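Local coordinates for hypothetical protein (PDB 2HX5) that probably hydrolyses 1,4-dihydroxy-2-naphthoyl-CoA to 1,4-dihydroxy-2-naphthoate and CoA, a step in phylloquinone (vitamin K1) biosynthesis, at residues V102-R107 with A114-R119. Residues are numbered along the deposited sequence; the frame is centred on the assembly and turned at random.
Sequences VHFEFR and AHALIR
Phe104 and Ala116 form a hydrogen-bonded antiparallel pair, Phe104 N reaching Ala116 O at 2.8 Å and Ala116 N returning to Phe104 O. Val102 and Ile118 are likewise joined by two backbone hydrogen bonds, and Phe106 N adds a fifth hydrogen bond to Ala114 O at 2.9 Å. In the non-hydrogen-bonded pairs between them the alpha carbons close in, and His115 CA lies 3.1 Å from Phe104 O as a CA-H...O contact. On the face of His103 and Glu105, Arg107 NE meets Glu105 OE2 in a salt bridge whose hydrogen bond is bent and weak; Glu105 OE1 pairs with Arg91 on the adjoining strand. These strands are the hairpin 99-108/111-124 at the heart of the hotdog-fold sheet, which wraps around helix 29-45. On the face that packs against that helix, Phe104 CE1 rests 3.8 Å from Ile118 CG1, while Val102 CG1 sits over one face of the Phe104 ring, offset toward the rim. Phe104 also touches Cys34 and Ser37, and Ile118 extends to Phe27 of the second subunit. On the other face, Leu117 CD1 lies 4.1 Å from His103 CB. His103 has CG anti to its own N (chi1 -177°), carrying NE2 across to 4.0 Å from His115 CB; the two imidazoles are near parallel but slid apart, with little overlap. Replacing His103 by an alanine would probably open a gap beside His115 CB and leave the His115 ring without its slid-apart partner.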
ATOM      1  N   VAL A 102       4.802  17.488 -12.939  1.00 14.10           N
ATOM      2  CA  VAL A 102       3.691  18.023 -12.195  1.00 14.21           C
ATOM      3  C   VAL A 102       4.164  18.318 -10.794  1.00 14.45           C
ATOM      4  O   VAL A 102       4.734  17.447 -10.163  1.00 14.44           O
ATOM      5  CB  VAL A 102       2.461  17.080 -12.168  1.00 15.97           C
ATOM      6  CG1 VAL A 102       1.308  17.785 -11.540  1.00 16.06           C
ATOM      7  CG2 VAL A 102       2.136  16.558 -13.607  1.00 17.32           C
ATOM      8  N   HIS A 103       3.866  19.528 -10.342  1.00 13.76           N
ATOM      9  CA  HIS A 103       4.092  19.957  -8.977  1.00 13.62           C
ATOM     10  C   HIS A 103       2.756  19.865  -8.233  1.00 14.15           C
ATOM     11  O   HIS A 103       1.696  20.262  -8.774  1.00 15.49           O
ATOM     12  CB  HIS A 103       4.655  21.381  -8.937  1.00 14.19           C
ATOM     13  CG  HIS A 103       4.984  21.880  -7.576  1.00 16.96           C
ATOM     14  ND1 HIS A 103       4.056  22.569  -6.834  1.00 14.90           N
ATOM     15  CD2 HIS A 103       6.142  21.874  -6.855  1.00 17.64           C
ATOM     16  CE1 HIS A 103       4.620  22.966  -5.703  1.00 18.91           C
ATOM     17  NE2 HIS A 103       5.887  22.550  -5.692  1.00 19.03           N
ATOM     18  N   PHE A 104       2.784  19.372  -6.992  1.00 13.50           N
ATOM     19  CA  PHE A 104       1.618  19.158  -6.191  1.00 14.64           C
ATOM     20  C   PHE A 104       1.822  19.902  -4.898  1.00 14.27           C
ATOM     21  O   PHE A 104       2.812  19.659  -4.181  1.00 15.72           O
ATOM     22  CB  PHE A 104       1.483  17.667  -5.875  1.00 14.46           C
ATOM     23  CG  PHE A 104       1.408  16.767  -7.092  1.00 13.80           C
ATOM     24  CD1 PHE A 104       2.534  16.312  -7.741  1.00 14.49           C
ATOM     25  CD2 PHE A 104       0.157  16.392  -7.591  1.00 16.33           C
ATOM     26  CE1 PHE A 104       2.455  15.486  -8.847  1.00 14.70           C
ATOM     27  CE2 PHE A 104       0.092  15.567  -8.670  1.00 14.49           C
ATOM     28  CZ  PHE A 104       1.245  15.107  -9.297  1.00 16.02           C
ATOM     29  N   GLU A 105       0.887  20.771  -4.528  1.00 13.17           N
ATOM     30  CA  GLU A 105       0.951  21.465  -3.238  1.00 14.05           C
ATOM     31  C   GLU A 105      -0.243  21.018  -2.375  1.00 16.08           C
ATOM     32  O   GLU A 105      -1.386  21.048  -2.868  1.00 17.13           O
ATOM     33  CB  GLU A 105       0.883  22.963  -3.500  1.00 17.99           C
ATOM     34  CG  GLU A 105       0.898  23.795  -2.332  1.00 20.11           C
ATOM     35  CD  GLU A 105       0.732  25.282  -2.702  1.00 29.63           C
ATOM     36  OE1 GLU A 105       1.494  25.769  -3.543  1.00 30.69           O
ATOM     37  OE2 GLU A 105      -0.194  25.916  -2.179  1.00 43.93           O
ATOM     38  N   PHE A 106      -0.001  20.603  -1.135  1.00 15.21           N
ATOM     39  CA  PHE A 106      -1.046  20.106  -0.236  1.00 15.66           C
ATOM     40  C   PHE A 106      -1.240  21.096   0.864  1.00 16.62           C
ATOM     41  O   PHE A 106      -0.258  21.412   1.580  1.00 16.95           O
ATOM     42  CB  PHE A 106      -0.601  18.797   0.398  1.00 15.52           C
ATOM     43  CG  PHE A 106      -0.495  17.661  -0.567  1.00 14.89           C
ATOM     44  CD1 PHE A 106       0.638  17.527  -1.337  1.00 16.04           C
ATOM     45  CD2 PHE A 106      -1.515  16.698  -0.691  1.00 15.58           C
ATOM     46  CE1 PHE A 106       0.753  16.496  -2.243  1.00 17.47           C
ATOM     47  CE2 PHE A 106      -1.396  15.634  -1.581  1.00 16.92           C
ATOM     48  CZ  PHE A 106      -0.262  15.541  -2.376  1.00 17.69           C
ATOM     49  N   ARG A 107      -2.459  21.635   0.999  0.50 17.46           N
ATOM     50  CA  ARG A 107      -2.753  22.594   2.053  0.50 15.97           C
ATOM     51  C   ARG A 107      -3.759  21.983   3.025  0.50 16.19           C
ATOM     52  O   ARG A 107      -4.609  21.195   2.634  0.50 15.61           O
ATOM     53  CB  ARG A 107      -3.338  23.901   1.490  0.50 16.49           C
ATOM     54  CG  ARG A 107      -2.305  24.863   0.932  0.50 17.45           C
ATOM     55  CD  ARG A 107      -2.898  26.190   0.428  0.50 18.35           C
ATOM     56  NE  ARG A 107      -1.920  26.941  -0.376  0.50 20.33           N
ATOM     57  CZ  ARG A 107      -1.104  27.886   0.077  0.50 22.95           C
ATOM     58  NH1 ARG A 107      -1.157  28.297   1.341  0.50 21.00           N
ATOM     59  NH2 ARG A 107      -0.250  28.469  -0.771  0.50 22.89           N
ATOM     60  N   ALA A 114       2.796  20.003   2.724  1.00 15.17           N
ATOM     61  CA  ALA A 114       3.733  19.215   1.934  1.00 13.72           C
ATOM     62  C   ALA A 114       3.655  19.673   0.485  1.00 15.32           C
ATOM     63  O   ALA A 114       2.632  20.235   0.019  1.00 15.42           O
ATOM     64  CB  ALA A 114       3.401  17.712   2.042  1.00 13.73           C
ATOM     65  N   HIS A 115       4.707  19.393  -0.279  1.00 14.64           N
ATOM     66  CA  HIS A 115       4.637  19.565  -1.699  1.00 14.96           C
ATOM     67  C   HIS A 115       5.520  18.517  -2.363  1.00 14.08           C
ATOM     68  O   HIS A 115       6.408  17.964  -1.708  1.00 15.07           O
ATOM     69  CB  HIS A 115       5.016  20.974  -2.148  1.00 15.50           C
ATOM     70  CG  HIS A 115       6.361  21.424  -1.699  1.00 16.40           C
ATOM     71  ND1 HIS A 115       7.517  21.080  -2.365  1.00 19.24           N
ATOM     72  CD2 HIS A 115       6.736  22.229  -0.681  1.00 20.46           C
ATOM     73  CE1 HIS A 115       8.545  21.684  -1.776  1.00 19.31           C
ATOM     74  NE2 HIS A 115       8.095  22.366  -0.744  1.00 19.71           N
ATOM     75  N   ALA A 116       5.250  18.211  -3.624  1.00 13.85           N
ATOM     76  CA  ALA A 116       5.935  17.141  -4.316  1.00 12.19           C
ATOM     77  C   ALA A 116       6.057  17.484  -5.775  1.00 14.25           C
ATOM     78  O   ALA A 116       5.347  18.331  -6.315  1.00 14.15           O
ATOM     79  CB  ALA A 116       5.182  15.837  -4.182  1.00 14.24           C
ATOM     80  N   LEU A 117       6.942  16.779  -6.464  1.00 14.38           N
ATOM     81  CA  LEU A 117       7.202  16.984  -7.883  1.00 15.49           C
ATOM     82  C   LEU A 117       7.398  15.607  -8.490  1.00 15.92           C
ATOM     83  O   LEU A 117       8.152  14.791  -7.936  1.00 15.61           O
ATOM     84  CB  LEU A 117       8.468  17.832  -8.064  1.00 14.04           C
ATOM     85  CG  LEU A 117       8.838  18.141  -9.487  1.00 14.84           C
ATOM     86  CD1 LEU A 117       7.945  19.280 -10.046  1.00 19.21           C
ATOM     87  CD2 LEU A 117      10.318  18.676  -9.591  1.00 21.08           C
ATOM     88  N   ILE A 118       6.751  15.300  -9.613  1.00 14.13           N
ATOM     89  CA  ILE A 118       6.850  14.037 -10.320  1.00 13.33           C
ATOM     90  C   ILE A 118       7.171  14.353 -11.762  1.00 16.76           C
ATOM     91  O   ILE A 118       6.456  15.137 -12.387  1.00 15.44           O
ATOM     92  CB  ILE A 118       5.559  13.222 -10.233  1.00 15.92           C
ATOM     93  CG1 ILE A 118       5.240  12.846  -8.793  1.00 17.81           C
ATOM     94  CG2 ILE A 118       5.703  11.906 -11.054  1.00 17.37           C
ATOM     95  CD1 ILE A 118       3.985  11.958  -8.613  1.00 17.38           C
ATOM     96  N   ARG A 119       8.247  13.775 -12.302  1.00 14.20           N
ATOM     97  CA  ARG A 119       8.664  13.947 -13.698  1.00 13.55           C
ATOM     98  C   ARG A 119       8.529  12.683 -14.487  1.00 14.41           C
ATOM     99  O   ARG A 119       8.981  11.637 -14.063  1.00 15.35           O
ATOM    100  CB  ARG A 119      10.121  14.428 -13.717  1.00 15.31           C
ATOM    101  CG  ARG A 119      10.637  14.810 -15.082  1.00 15.90           C
ATOM    102  CD  ARG A 119      12.123  15.287 -15.032  1.00 17.52           C
ATOM    103  NE  ARG A 119      12.281  16.355 -14.061  1.00 18.27           N
ATOM    104  CZ  ARG A 119      13.239  16.424 -13.110  1.00 20.55           C
ATOM    105  NH1 ARG A 119      14.263  15.556 -13.034  1.00 19.63           N
ATOM    106  NH2 ARG A 119      13.191  17.384 -12.206  1.00 24.62           N
TER